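NADPH Quinone Oxidoreductase (Streptococcus mutans, PDB 4F8Y) catalyses the reduction of quinones such as menadione with electrons from NADPH, using bound FAD. Local coordinates at residues A[5-8]-A[13-16]; A[17-22]-A[125-130]; A[77-82]-A[90-95]. All blocks are in the same frame, centred on the assembly; numbering follows the deposited sequence.

Contact 1. Residues A[5-8]-A[13-16]; sequences IVYT and TSFN. With FAD (flavin-adenine dinucleotide), chain E.
N16 grips one phosphate oxygen of FAD twice: its backbone N stands 2.8 Å from FAD O1P, and its side-chain ND2 reaches the same O1P at 2.9 Å. Both bonds are close to straight, 161° and 164° at the hydrogen. This oxygen belongs to the phosphate on the ribityl side. The other phosphate is met one residue earlier, where F15 N donates to FAD O2A over 3.2 Å. Two successive N-H groups in the first turn of a helix thus point at the diphosphate, and the helix end would probably favour its negative charge. ND2 also bonds to T127 OG1, which helps hold the amide in place.

S14 is the N-cap. With OG set between its backbone N and carbonyl carbon (chi1 62°), the hydroxyl oxygen accepts the N-H of A17, three residues on, and is also hydrogen-bonded to N11 O. Y7 approaches from the strand side. Its phenol OH is 3.7 Å from S14 OG, too far to count as a bond, while CE1 brings the ring edge to 3.5 Å from N16 O, near the ring plane. F15 turns the other way, out of the contact, and puts CD1 3.6 Å from C4A of the FAD adenine.

This is the strand-to-helix loop of the beta-alpha-beta unit formed by strand 2-7, helix 15-26 and strand 32-37. I5 and Y7 both pack on L20 of that helix, whereas T8 touches F81 and N16 rests on I80 and P82. Strand 2-7 runs between strands 32-37 and 76-82, and the loop leaves its C-terminal end, beside the FAD phosphates.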
loop_
_atom_site.group_PDB
_atom_site.type_symbol
_atom_site.label_atom_id
_atom_site.label_comp_id
_atom_site.label_asym_id
_atom_site.label_seq_id
_atom_site.Cartn_x
_atom_site.Cartn_y
_atom_site.Cartn_z
ATOM N N ILE A 5 -18.315 5.328 2.880
ATOM C CA ILE A 5 -17.074 6.018 3.217
ATOM C C ILE A 5 -16.141 4.990 3.840
ATOM O O ILE A 5 -16.459 4.423 4.885
ATOM C CB ILE A 5 -17.286 7.161 4.255
ATOM C CG1 ILE A 5 -18.330 8.181 3.777
ATOM C CG2 ILE A 5 -15.960 7.858 4.576
ATOM C CD1 ILE A 5 -19.033 8.911 4.912
ATOM N N VAL A 6 -15.003 4.731 3.203
ATOM C CA VAL A 6 -13.965 3.907 3.820
ATOM C C VAL A 6 -12.916 4.833 4.446
ATOM O O VAL A 6 -12.226 5.565 3.741
ATOM C CB VAL A 6 -13.313 2.933 2.815
ATOM C CG1 VAL A 6 -12.355 1.999 3.528
ATOM C CG2 VAL A 6 -14.382 2.135 2.094
ATOM N N TYR A 7 -12.820 4.796 5.773
ATOM C CA TYR A 7 -12.005 5.743 6.534
ATOM C C TYR A 7 -10.817 5.050 7.225
ATOM O O TYR A 7 -10.962 3.989 7.850
ATOM C CB TYR A 7 -12.891 6.496 7.541
ATOM C CG TYR A 7 -12.154 7.160 8.688
ATOM C CD1 TYR A 7 -11.607 8.431 8.549
ATOM C CD2 TYR A 7 -12.024 6.521 9.920
ATOM C CE1 TYR A 7 -10.938 9.044 9.605
ATOM C CE2 TYR A 7 -11.355 7.121 10.974
ATOM C CZ TYR A 7 -10.819 8.383 10.811
ATOM O OH TYR A 7 -10.152 8.980 11.858
ATOM N N THR A 8 -9.645 5.662 7.107
ATOM C CA THR A 8 -8.406 5.037 7.530
ATOM C C THR A 8 -7.550 6.007 8.336
ATOM O O THR A 8 -6.865 6.857 7.772
ATOM C CB THR A 8 -7.590 4.539 6.305
ATOM O OG1 THR A 8 -8.391 3.646 5.518
ATOM C CG2 THR A 8 -6.315 3.814 6.747
ATOM N N THR A 13 -8.879 11.381 17.088
ATOM C CA THR A 13 -8.805 12.843 17.175
ATOM C C THR A 13 -7.873 13.463 16.113
ATOM O O THR A 13 -7.429 14.608 16.243
ATOM C CB THR A 13 -8.474 13.326 18.625
ATOM O OG1 THR A 13 -7.183 12.856 19.035
ATOM C CG2 THR A 13 -9.516 12.807 19.597
ATOM N N SER A 14 -7.607 12.704 15.050
ATOM C CA SER A 14 -6.751 13.160 13.960
ATOM C C SER A 14 -7.471 14.165 13.063
ATOM O O SER A 14 -8.697 14.298 13.118
ATOM C CB SER A 14 -6.279 11.974 13.113
ATOM O OG SER A 14 -7.380 11.306 12.513
ATOM N N PHE A 15 -6.700 14.872 12.244
ATOM C CA PHE A 15 -7.269 15.754 11.243
ATOM C C PHE A 15 -8.150 14.932 10.305
ATOM O O PHE A 15 -9.250 15.358 9.947
ATOM C CB PHE A 15 -6.164 16.468 10.465
ATOM C CG PHE A 15 -6.670 17.518 9.512
ATOM C CD1 PHE A 15 -7.274 18.671 9.984
ATOM C CD2 PHE A 15 -6.533 17.351 8.139
ATOM C CE1 PHE A 15 -7.736 19.624 9.113
ATOM C CE2 PHE A 15 -6.991 18.311 7.260
ATOM C CZ PHE A 15 -7.596 19.444 7.750
ATOM N N ASN A 16 -7.671 13.746 9.928
ATOM C CA ASN A 16 -8.441 12.847 9.062
ATOM C C ASN A 16 -9.809 12.537 9.640
ATOM O O ASN A 16 -10.795 12.474 8.912
ATOM C CB ASN A 16 -7.679 11.551 8.778
ATOM C CG ASN A 16 -6.831 11.638 7.527
ATOM O OD1 ASN A 16 -7.181 11.081 6.492
ATOM N ND2 ASN A 16 -5.731 12.364 7.609
HETATM P PA FAD E . -2.704 15.022 12.507
HETATM O O1A FAD E . -1.199 14.742 13.108
HETATM O O2A FAD E . -3.689 14.237 13.246
HETATM O O5B FAD E . -3.055 16.614 12.599
HETATM C C5B FAD E . -2.340 17.504 11.785
HETATM C C4B FAD E . -2.583 18.963 12.131
HETATM O O4B FAD E . -3.962 19.444 11.995
HETATM C C3B FAD E . -2.228 19.384 13.615
HETATM O O3B FAD E . -1.377 20.472 13.834
HETATM C C2B FAD E . -3.582 19.359 14.298
HETATM O O2B FAD E . -3.665 19.872 15.600
HETATM C C1B FAD E . -4.399 19.955 13.221
HETATM N N9A FAD E . -5.845 19.816 13.369
HETATM C C8A FAD E . -6.522 18.797 13.908
HETATM N N7A FAD E . -7.873 19.083 13.814
HETATM C C5A FAD E . -8.004 20.307 13.199
HETATM C C6A FAD E . -9.101 21.060 12.861
HETATM N N6A FAD E . -10.438 20.572 13.162
HETATM N N1A FAD E . -8.943 22.246 12.260
HETATM C C2A FAD E . -7.700 22.712 11.981
HETATM N N3A FAD E . -6.615 21.962 12.319
HETATM C C4A FAD E . -6.773 20.768 12.922
HETATM N N1 FAD E . 3.524 12.781 3.997
HETATM C C2 FAD E . 4.387 13.168 2.786
HETATM O O2 FAD E . 3.912 14.225 2.019
HETATM N N3 FAD E . 4.772 11.914 1.956
HETATM C C4 FAD E . 5.176 10.547 2.659
HETATM O O4 FAD E . 5.067 9.444 1.824
HETATM C C4X FAD E . 4.484 10.324 4.023
HETATM N N5 FAD E . 4.695 9.106 4.799
HETATM C C5X FAD E . 4.245 8.992 6.173
HETATM C C6 FAD E . 4.413 7.737 6.809
HETATM C C7 FAD E . 3.995 7.579 8.100
HETATM C C7M FAD E . 4.160 6.226 8.787
HETATM C C8 FAD E . 3.431 8.617 8.758
HETATM C C8M FAD E . 2.958 8.444 10.199
HETATM C C9 FAD E . 3.272 9.829 8.139
HETATM C C9A FAD E . 3.703 10.000 6.806
HETATM N N10 FAD E . 3.513 11.288 6.177
HETATM C C10 FAD E . 3.906 11.540 4.785
HETATM C "C1'" FAD E . 2.752 12.318 6.852
HETATM C "C2'" FAD E . 1.229 12.227 6.755
HETATM O "O2'" FAD E . 0.696 12.160 5.455
HETATM C "C3'" FAD E . 0.545 13.236 7.654
HETATM O "O3'" FAD E . 0.934 13.138 8.993
HETATM C "C4'" FAD E . -0.959 13.163 7.486
HETATM O "O4'" FAD E . -1.387 13.108 6.162
HETATM C "C5'" FAD E . -1.703 14.228 8.259
HETATM O "O5'" FAD E . -3.010 13.856 8.536
HETATM P P FAD E . -3.295 13.412 10.088
HETATM O O1P FAD E . -4.910 13.154 10.269
HETATM O O2P FAD E . -2.512 12.223 10.416
HETATM O O3P FAD E . -2.692 14.723 10.890
#

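Contact 2. Residues A[17-22]-A[125-130]; sequences AEILKQ and ITTHNT. With FAD (flavin-adenine dinucleotide), chain E; VK3 (menadione), chain H.
The tight spot is where I19 and T127 meet tip to tip, methyl against methyl, with I19 CD1 3.5 Å from T127 CG2. Next to it I19 and I125 lie alongside one another, pointing opposite ways, with I19 CG2 4.0 Å from I125 CG2. I80 of the neighbouring strand also packs against I19. With chi1 at 58°, T127 sends CG2 to the helix and OG1 to the ribityl chain, where a hydrogen bond of 2.8 Å joins OG1 to FAD O4'.

The outer side of the helix is looser and partly exposed. There Q22 NE2 donates to E18 OE2 over 2.7 Å, on the anti side of the carboxylate, and E18 CG lies 3.3 Å from FAD N6A. Past the strand end, N129 N and T130 OG1 both donate to FAD O2, and N129 ND2 comes close to the menadione ring. A cofactor laid across the carboxyl ends of parallel strands is the arrangement expected of a flavodoxin-like fold.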
loop_
_atom_site.group_PDB
_atom_site.type_symbol
_atom_site.label_atom_id
_atom_site.label_comp_id
_atom_site.label_asym_id
_atom_site.label_seq_id
_atom_site.Cartn_x
_atom_site.Cartn_y
_atom_site.Cartn_z
ATOM N N ALA A 17 -9.859 12.339 10.955
ATOM C CA ALA A 17 -11.128 12.157 11.665
ATOM C C ALA A 17 -12.055 13.368 11.493
ATOM O O ALA A 17 -13.279 13.221 11.418
ATOM C CB ALA A 17 -10.877 11.888 13.143
ATOM N N GLU A 18 -11.466 14.562 11.436
ATOM C CA GLU A 18 -12.232 15.786 11.217
ATOM C C GLU A 18 -12.768 15.855 9.780
ATOM O O GLU A 18 -13.878 16.341 9.547
ATOM C CB GLU A 18 -11.388 17.024 11.547
ATOM C CG GLU A 18 -12.133 18.338 11.378
ATOM C CD GLU A 18 -13.342 18.445 12.281
ATOM O OE1 GLU A 18 -13.285 17.912 13.407
ATOM O OE2 GLU A 18 -14.346 19.067 11.872
ATOM N N ILE A 19 -11.976 15.372 8.824
ATOM C CA ILE A 19 -12.416 15.265 7.437
ATOM C C ILE A 19 -13.600 14.311 7.310
ATOM O O ILE A 19 -14.578 14.621 6.626
ATOM C CB ILE A 19 -11.288 14.771 6.529
ATOM C CG1 ILE A 19 -10.184 15.822 6.436
ATOM C CG2 ILE A 19 -11.829 14.415 5.152
ATOM C CD1 ILE A 19 -8.907 15.295 5.826
ATOM N N LEU A 20 -13.509 13.157 7.974
ATOM C CA LEU A 20 -14.607 12.191 8.029
ATOM C C LEU A 20 -15.874 12.846 8.545
ATOM O O LEU A 20 -16.947 12.703 7.960
ATOM C CB LEU A 20 -14.250 11.035 8.956
ATOM C CG LEU A 20 -15.370 10.024 9.206
ATOM C CD1 LEU A 20 -15.784 9.339 7.890
ATOM C CD2 LEU A 20 -14.962 8.997 10.275
ATOM N N LYS A 21 -15.739 13.567 9.652
ATOM C CA LYS A 21 -16.856 14.272 10.270
ATOM C C LYS A 21 -17.496 15.277 9.292
ATOM O O LYS A 21 -18.717 15.361 9.193
ATOM C CB LYS A 21 -16.370 14.961 11.556
ATOM C CG LYS A 21 -17.429 15.181 12.614
ATOM C CD LYS A 21 -18.364 16.315 12.226
ATOM N N GLN A 22 -16.661 16.027 8.571
ATOM C CA GLN A 22 -17.129 16.966 7.556
ATOM C C GLN A 22 -17.919 16.281 6.438
ATOM O O GLN A 22 -18.919 16.815 5.948
ATOM C CB GLN A 22 -15.946 17.721 6.946
ATOM C CG GLN A 22 -15.168 18.550 7.939
ATOM C CD GLN A 22 -16.007 19.639 8.549
ATOM O OE1 GLN A 22 -16.706 20.371 7.843
ATOM N NE2 GLN A 22 -15.947 19.756 9.869
ATOM N N ILE A 125 -10.036 11.226 -0.758
ATOM C CA ILE A 125 -9.541 12.386 -0.023
ATOM C C ILE A 125 -8.234 12.056 0.700
ATOM O O ILE A 125 -8.206 11.232 1.612
ATOM C CB ILE A 125 -10.584 12.960 0.969
ATOM C CG1 ILE A 125 -11.938 13.139 0.282
ATOM C CG2 ILE A 125 -10.108 14.303 1.507
ATOM C CD1 ILE A 125 -13.084 13.335 1.247
ATOM N N THR A 126 -7.160 12.710 0.269
ATOM C CA THR A 126 -5.832 12.451 0.803
ATOM C C THR A 126 -5.291 13.641 1.594
ATOM O O THR A 126 -5.634 14.795 1.328
ATOM C CB THR A 126 -4.812 12.104 -0.321
ATOM O OG1 THR A 126 -5.158 12.807 -1.517
ATOM C CG2 THR A 126 -4.808 10.627 -0.623
ATOM N N THR A 127 -4.446 13.336 2.572
ATOM C CA THR A 127 -3.665 14.337 3.282
ATOM C C THR A 127 -2.174 13.958 3.192
ATOM O O THR A 127 -1.827 12.782 3.190
ATOM C CB THR A 127 -4.135 14.476 4.758
ATOM O OG1 THR A 127 -4.043 13.212 5.432
ATOM C CG2 THR A 127 -5.572 14.951 4.807
ATOM N N HIS A 128 -1.297 14.952 3.087
ATOM C CA HIS A 128 0.149 14.709 3.129
ATOM C C HIS A 128 0.941 16.020 3.269
ATOM O O HIS A 128 0.359 17.103 3.244
ATOM C CB HIS A 128 0.618 13.904 1.913
ATOM C CG HIS A 128 0.341 14.571 0.599
ATOM N ND1 HIS A 128 1.146 15.565 0.083
ATOM C CD2 HIS A 128 -0.648 14.380 -0.304
ATOM C CE1 HIS A 128 0.659 15.962 -1.079
ATOM N NE2 HIS A 128 -0.428 15.258 -1.340
ATOM N N ASN A 129 2.261 15.913 3.416
ATOM C CA ASN A 129 3.131 17.071 3.655
ATOM C C ASN A 129 3.929 17.563 2.446
ATOM O O ASN A 129 4.781 18.445 2.584
ATOM C CB ASN A 129 4.115 16.753 4.775
ATOM C CG ASN A 129 3.488 16.821 6.123
ATOM O OD1 ASN A 129 2.630 17.668 6.371
ATOM N ND2 ASN A 129 3.910 15.940 7.017
ATOM N N THR A 130 3.655 16.995 1.273
ATOM C CA THR A 130 4.380 17.311 0.041
ATOM C C THR A 130 3.695 18.456 -0.712
ATOM O O THR A 130 2.463 18.530 -0.735
ATOM C CB THR A 130 4.488 16.053 -0.865
ATOM O OG1 THR A 130 5.036 14.969 -0.108
ATOM C CG2 THR A 130 5.376 16.300 -2.070
HETATM P PA FAD E . -2.704 15.022 12.507
HETATM O O1A FAD E . -1.199 14.742 13.108
HETATM O O2A FAD E . -3.689 14.237 13.246
HETATM O O5B FAD E . -3.055 16.614 12.599
HETATM C C5B FAD E . -2.340 17.504 11.785
HETATM C C4B FAD E . -2.583 18.963 12.131
HETATM O O4B FAD E . -3.962 19.444 11.995
HETATM C C3B FAD E . -2.228 19.384 13.615
HETATM O O3B FAD E . -1.377 20.472 13.834
HETATM C C2B FAD E . -3.582 19.359 14.298
HETATM O O2B FAD E . -3.665 19.872 15.600
HETATM C C1B FAD E . -4.399 19.955 13.221
HETATM N N9A FAD E . -5.845 19.816 13.369
HETATM C C8A FAD E . -6.522 18.797 13.908
HETATM N N7A FAD E . -7.873 19.083 13.814
HETATM C C5A FAD E . -8.004 20.307 13.199
HETATM C C6A FAD E . -9.101 21.060 12.861
HETATM N N6A FAD E . -10.438 20.572 13.162
HETATM N N1A FAD E . -8.943 22.246 12.260
HETATM C C2A FAD E . -7.700 22.712 11.981
HETATM N N3A FAD E . -6.615 21.962 12.319
HETATM C C4A FAD E . -6.773 20.768 12.922
HETATM N N1 FAD E . 3.524 12.781 3.997
HETATM C C2 FAD E . 4.387 13.168 2.786
HETATM O O2 FAD E . 3.912 14.225 2.019
HETATM N N3 FAD E . 4.772 11.914 1.956
HETATM C C4 FAD E . 5.176 10.547 2.659
HETATM O O4 FAD E . 5.067 9.444 1.824
HETATM C C4X FAD E . 4.484 10.324 4.023
HETATM N N5 FAD E . 4.695 9.106 4.799
HETATM C C5X FAD E . 4.245 8.992 6.173
HETATM C C6 FAD E . 4.413 7.737 6.809
HETATM C C7 FAD E . 3.995 7.579 8.100
HETATM C C7M FAD E . 4.160 6.226 8.787
HETATM C C8 FAD E . 3.431 8.617 8.758
HETATM C C8M FAD E . 2.958 8.444 10.199
HETATM C C9 FAD E . 3.272 9.829 8.139
HETATM C C9A FAD E . 3.703 10.000 6.806
HETATM N N10 FAD E . 3.513 11.288 6.177
HETATM C C10 FAD E . 3.906 11.540 4.785
HETATM C "C1'" FAD E . 2.752 12.318 6.852
HETATM C "C2'" FAD E . 1.229 12.227 6.755
HETATM O "O2'" FAD E . 0.696 12.160 5.455
HETATM C "C3'" FAD E . 0.545 13.236 7.654
HETATM O "O3'" FAD E . 0.934 13.138 8.993
HETATM C "C4'" FAD E . -0.959 13.163 7.486
HETATM O "O4'" FAD E . -1.387 13.108 6.162
HETATM C "C5'" FAD E . -1.703 14.228 8.259
HETATM O "O5'" FAD E . -3.010 13.856 8.536
HETATM P P FAD E . -3.295 13.412 10.088
HETATM O O1P FAD E . -4.910 13.154 10.269
HETATM O O2P FAD E . -2.512 12.223 10.416
HETATM O O3P FAD E . -2.692 14.723 10.890
HETATM C C1K VK3 H . 7.824 10.407 5.489
HETATM O O1K VK3 H . 7.829 9.388 6.450
HETATM C C2K VK3 H . 8.387 10.143 4.132
HETATM C C3K VK3 H . 8.400 11.149 3.182
HETATM C C4K VK3 H . 7.874 12.429 3.502
HETATM O O4K VK3 H . 7.912 13.441 2.522
HETATM C C5K VK3 H . 7.328 12.680 4.811
HETATM C C6K VK3 H . 6.797 13.952 5.154
HETATM C C7K VK3 H . 6.278 14.177 6.404
HETATM C C8K VK3 H . 6.267 13.090 7.421
HETATM C C9K VK3 H . 6.782 11.869 7.090
HETATM C C10 VK3 H . 7.315 11.629 5.799
HETATM C C11 VK3 H . 8.993 10.897 1.794
#

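Contact 3. Residues A[77-82]-A[90-95]; sequences LIFIFP and AILKGF. With FAD (flavin-adenine dinucleotide), chain E.
One face of the F81 ring carries a methyl of L92, while the F79 ring is met only along its edge across this contact. L92 CD2 sits 3.9 Å from the F81 ring centroid, 29° off the ring normal, a CH-pi contact that leans toward one side: the nearest ring atom is F81 CD2, 3.4 Å from L92 CD2. The other methyl of the same leucine, L92 CD1, comes to 4.2 Å from F79 CD1, and F95 CE2 stands equally far, 4.2 Å, from F79 CE1. Both partners lie near the plane of the F79 ring.

In this flavodoxin-like fold helices pack on both faces of a parallel sheet, and here helix 90-99 crosses strand 76-82. The short segments run roughly antiparallel, at 146°, with their axes 10.2 Å apart. The side chain of L92 lies roughly perpendicular to that of F81. With CG anti to its backbone N (chi1 174°), L92 extends toward the strand and straddles the two phenylalanines with its two methyls.

The strand residues in between serve the opposite face: I78 reaches V23 on helix 15-26, and I80 faces the same helix. Along the sheet, F79 touches V6 of strand 2-7, and F81 touches I124 and T126 of strand 120-127. The helix has a second task at the dimer interface, where K93 NZ pairs with D97 in its own chain and also bonds to W84 O and M88 O of the second subunit. At the strand end the sheet passes directly to the cofactor: P82 CB lies 3.5 Å from FAD O4'.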
loop_
_atom_site.group_PDB
_atom_site.type_symbol
_atom_site.label_atom_id
_atom_site.label_comp_id
_atom_site.label_asym_id
_atom_site.label_seq_id
_atom_site.Cartn_x
_atom_site.Cartn_y
_atom_site.Cartn_z
ATOM N N LEU A 77 -18.235 5.442 -3.405
ATOM C CA LEU A 77 -17.290 5.201 -2.313
ATOM C C LEU A 77 -16.408 6.416 -2.082
ATOM O O LEU A 77 -15.802 6.940 -3.013
ATOM C CB LEU A 77 -16.409 3.983 -2.603
ATOM C CG LEU A 77 -17.115 2.638 -2.770
ATOM C CD1 LEU A 77 -17.485 2.383 -4.227
ATOM C CD2 LEU A 77 -16.219 1.533 -2.254
ATOM N N ILE A 78 -16.341 6.868 -0.837
ATOM C CA ILE A 78 -15.429 7.949 -0.494
ATOM C C ILE A 78 -14.276 7.353 0.308
ATOM O O ILE A 78 -14.504 6.746 1.351
ATOM C CB ILE A 78 -16.135 9.059 0.321
ATOM C CG1 ILE A 78 -17.381 9.558 -0.424
ATOM C CG2 ILE A 78 -15.165 10.188 0.618
ATOM C CD1 ILE A 78 -18.296 10.477 0.399
ATOM N N PHE A 79 -13.050 7.491 -0.191
ATOM C CA PHE A 79 -11.873 7.021 0.539
ATOM C C PHE A 79 -11.168 8.181 1.253
ATOM O O PHE A 79 -10.771 9.156 0.616
ATOM C CB PHE A 79 -10.892 6.309 -0.394
ATOM C CG PHE A 79 -11.417 5.015 -0.967
ATOM C CD1 PHE A 79 -11.210 3.810 -0.309
ATOM C CD2 PHE A 79 -12.111 5.002 -2.163
ATOM C CE1 PHE A 79 -11.688 2.615 -0.843
ATOM C CE2 PHE A 79 -12.595 3.809 -2.698
ATOM C CZ PHE A 79 -12.379 2.620 -2.036
ATOM N N ILE A 80 -11.024 8.069 2.574
ATOM C CA ILE A 80 -10.323 9.083 3.368
ATOM C C ILE A 80 -9.095 8.490 4.062
ATOM O O ILE A 80 -9.225 7.605 4.908
ATOM C CB ILE A 80 -11.251 9.702 4.449
ATOM C CG1 ILE A 80 -12.469 10.370 3.804
ATOM C CG2 ILE A 80 -10.472 10.698 5.330
ATOM C CD1 ILE A 80 -13.530 10.780 4.799
ATOM N N PHE A 81 -7.904 8.982 3.725
ATOM C CA PHE A 81 -6.677 8.464 4.339
ATOM C C PHE A 81 -5.471 9.410 4.270
ATOM O O PHE A 81 -5.379 10.229 3.349
ATOM C CB PHE A 81 -6.309 7.082 3.752
ATOM C CG PHE A 81 -6.068 7.082 2.261
ATOM C CD1 PHE A 81 -4.805 7.321 1.747
ATOM C CD2 PHE A 81 -7.102 6.816 1.377
ATOM C CE1 PHE A 81 -4.586 7.314 0.372
ATOM C CE2 PHE A 81 -6.886 6.801 0.007
ATOM C CZ PHE A 81 -5.627 7.053 -0.496
ATOM N N PRO A 82 -4.544 9.292 5.250
ATOM C CA PRO A 82 -3.247 9.978 5.151
ATOM C C PRO A 82 -2.344 9.231 4.182
ATOM O O PRO A 82 -2.421 8.003 4.097
ATOM C CB PRO A 82 -2.646 9.853 6.561
ATOM C CG PRO A 82 -3.534 8.943 7.336
ATOM C CD PRO A 82 -4.623 8.422 6.438
ATOM N N ALA A 90 -1.015 0.603 5.379
ATOM C CA ALA A 90 -1.052 -0.845 5.235
ATOM C C ALA A 90 -2.455 -1.444 5.381
ATOM O O ALA A 90 -2.818 -2.341 4.613
ATOM C CB ALA A 90 -0.088 -1.503 6.215
ATOM N N ILE A 91 -3.233 -0.966 6.363
ATOM C CA ILE A 91 -4.553 -1.549 6.650
ATOM C C ILE A 91 -5.554 -1.318 5.516
ATOM O O ILE A 91 -6.408 -2.165 5.251
ATOM C CB ILE A 91 -5.145 -1.039 7.988
ATOM C CG1 ILE A 91 -6.270 -1.968 8.471
ATOM C CG2 ILE A 91 -5.638 0.388 7.842
ATOM C CD1 ILE A 91 -6.746 -1.689 9.891
ATOM N N LEU A 92 -5.448 -0.172 4.846
ATOM C CA LEU A 92 -6.292 0.109 3.684
ATOM C C LEU A 92 -5.787 -0.630 2.442
ATOM O O LEU A 92 -6.595 -1.102 1.633
ATOM C CB LEU A 92 -6.394 1.611 3.397
ATOM C CG LEU A 92 -7.145 1.952 2.101
ATOM C CD1 LEU A 92 -8.636 1.668 2.239
ATOM C CD2 LEU A 92 -6.903 3.393 1.665
ATOM N N LYS A 93 -4.461 -0.721 2.284
ATOM C CA LYS A 93 -3.874 -1.510 1.195
ATOM C C LYS A 93 -4.340 -2.974 1.270
ATOM O O LYS A 93 -4.642 -3.595 0.253
ATOM C CB LYS A 93 -2.349 -1.411 1.210
ATOM C CG LYS A 93 -1.632 -2.280 0.177
ATOM C CD LYS A 93 -2.248 -2.147 -1.209
ATOM C CE LYS A 93 -1.334 -2.709 -2.281
ATOM N NZ LYS A 93 -1.085 -4.171 -2.125
ATOM N N GLY A 94 -4.420 -3.511 2.481
ATOM C CA GLY A 94 -4.941 -4.844 2.694
ATOM C C GLY A 94 -6.441 -4.941 2.477
ATOM O O GLY A 94 -6.950 -6.011 2.129
ATOM N N PHE A 95 -7.151 -3.836 2.680
ATOM C CA PHE A 95 -8.584 -3.777 2.357
ATOM C C PHE A 95 -8.812 -4.081 0.866
ATOM O O PHE A 95 -9.676 -4.882 0.499
ATOM C CB PHE A 95 -9.180 -2.410 2.745
ATOM C CG PHE A 95 -10.611 -2.218 2.297
ATOM C CD1 PHE A 95 -11.653 -2.863 2.955
ATOM C CD2 PHE A 95 -10.907 -1.394 1.214
ATOM C CE1 PHE A 95 -12.966 -2.694 2.544
ATOM C CE2 PHE A 95 -12.218 -1.223 0.787
ATOM C CZ PHE A 95 -13.251 -1.874 1.454
HETATM P PA FAD E . -2.704 15.022 12.507
HETATM O O1A FAD E . -1.199 14.742 13.108
HETATM O O2A FAD E . -3.689 14.237 13.246
HETATM O O5B FAD E . -3.055 16.614 12.599
HETATM C C5B FAD E . -2.340 17.504 11.785
HETATM C C4B FAD E . -2.583 18.963 12.131
HETATM O O4B FAD E . -3.962 19.444 11.995
HETATM C C3B FAD E . -2.228 19.384 13.615
HETATM O O3B FAD E . -1.377 20.472 13.834
HETATM C C2B FAD E . -3.582 19.359 14.298
HETATM O O2B FAD E . -3.665 19.872 15.600
HETATM C C1B FAD E . -4.399 19.955 13.221
HETATM N N9A FAD E . -5.845 19.816 13.369
HETATM C C8A FAD E . -6.522 18.797 13.908
HETATM N N7A FAD E . -7.873 19.083 13.814
HETATM C C5A FAD E . -8.004 20.307 13.199
HETATM C C6A FAD E . -9.101 21.060 12.861
HETATM N N6A FAD E . -10.438 20.572 13.162
HETATM N N1A FAD E . -8.943 22.246 12.260
HETATM C C2A FAD E . -7.700 22.712 11.981
HETATM N N3A FAD E . -6.615 21.962 12.319
HETATM C C4A FAD E . -6.773 20.768 12.922
HETATM N N1 FAD E . 3.524 12.781 3.997
HETATM C C2 FAD E . 4.387 13.168 2.786
HETATM O O2 FAD E . 3.912 14.225 2.019
HETATM N N3 FAD E . 4.772 11.914 1.956
HETATM C C4 FAD E . 5.176 10.547 2.659
HETATM O O4 FAD E . 5.067 9.444 1.824
HETATM C C4X FAD E . 4.484 10.324 4.023
HETATM N N5 FAD E . 4.695 9.106 4.799
HETATM C C5X FAD E . 4.245 8.992 6.173
HETATM C C6 FAD E . 4.413 7.737 6.809
HETATM C C7 FAD E . 3.995 7.579 8.100
HETATM C C7M FAD E . 4.160 6.226 8.787
HETATM C C8 FAD E . 3.431 8.617 8.758
HETATM C C8M FAD E . 2.958 8.444 10.199
HETATM C C9 FAD E . 3.272 9.829 8.139
HETATM C C9A FAD E . 3.703 10.000 6.806
HETATM N N10 FAD E . 3.513 11.288 6.177
HETATM C C10 FAD E . 3.906 11.540 4.785
HETATM C "C1'" FAD E . 2.752 12.318 6.852
HETATM C "C2'" FAD E . 1.229 12.227 6.755
HETATM O "O2'" FAD E . 0.696 12.160 5.455
HETATM C "C3'" FAD E . 0.545 13.236 7.654
HETATM O "O3'" FAD E . 0.934 13.138 8.993
HETATM C "C4'" FAD E . -0.959 13.163 7.486
HETATM O "O4'" FAD E . -1.387 13.108 6.162
HETATM C "C5'" FAD E . -1.703 14.228 8.259
HETATM O "O5'" FAD E . -3.010 13.856 8.536
HETATM P P FAD E . -3.295 13.412 10.088
HETATM O O1P FAD E . -4.910 13.154 10.269
HETATM O O2P FAD E . -2.512 12.223 10.416
HETATM O O3P FAD E . -2.692 14.723 10.890
#

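How the contacts relate
Starting from the N terminus, contact 1 closes first, across the loop from strand 2-7 into helix 15-26. Contact 2 opens on that same helix and closes only at strand 120-127, roughly a hundred residues later. Contact 3 is nested inside that long loop, where strand 76-82 turns back into helix 90-99. All three reach one parallel sheet: strand 76-82 lies between the other two, joined to strand 2-7 through V6 N and I78 O (2.8 Å) and to strand 120-127 through I125 O and F81 N (3.1 Å). The contacts thus tie helices on both faces of the sheet to its middle, and each touches FAD.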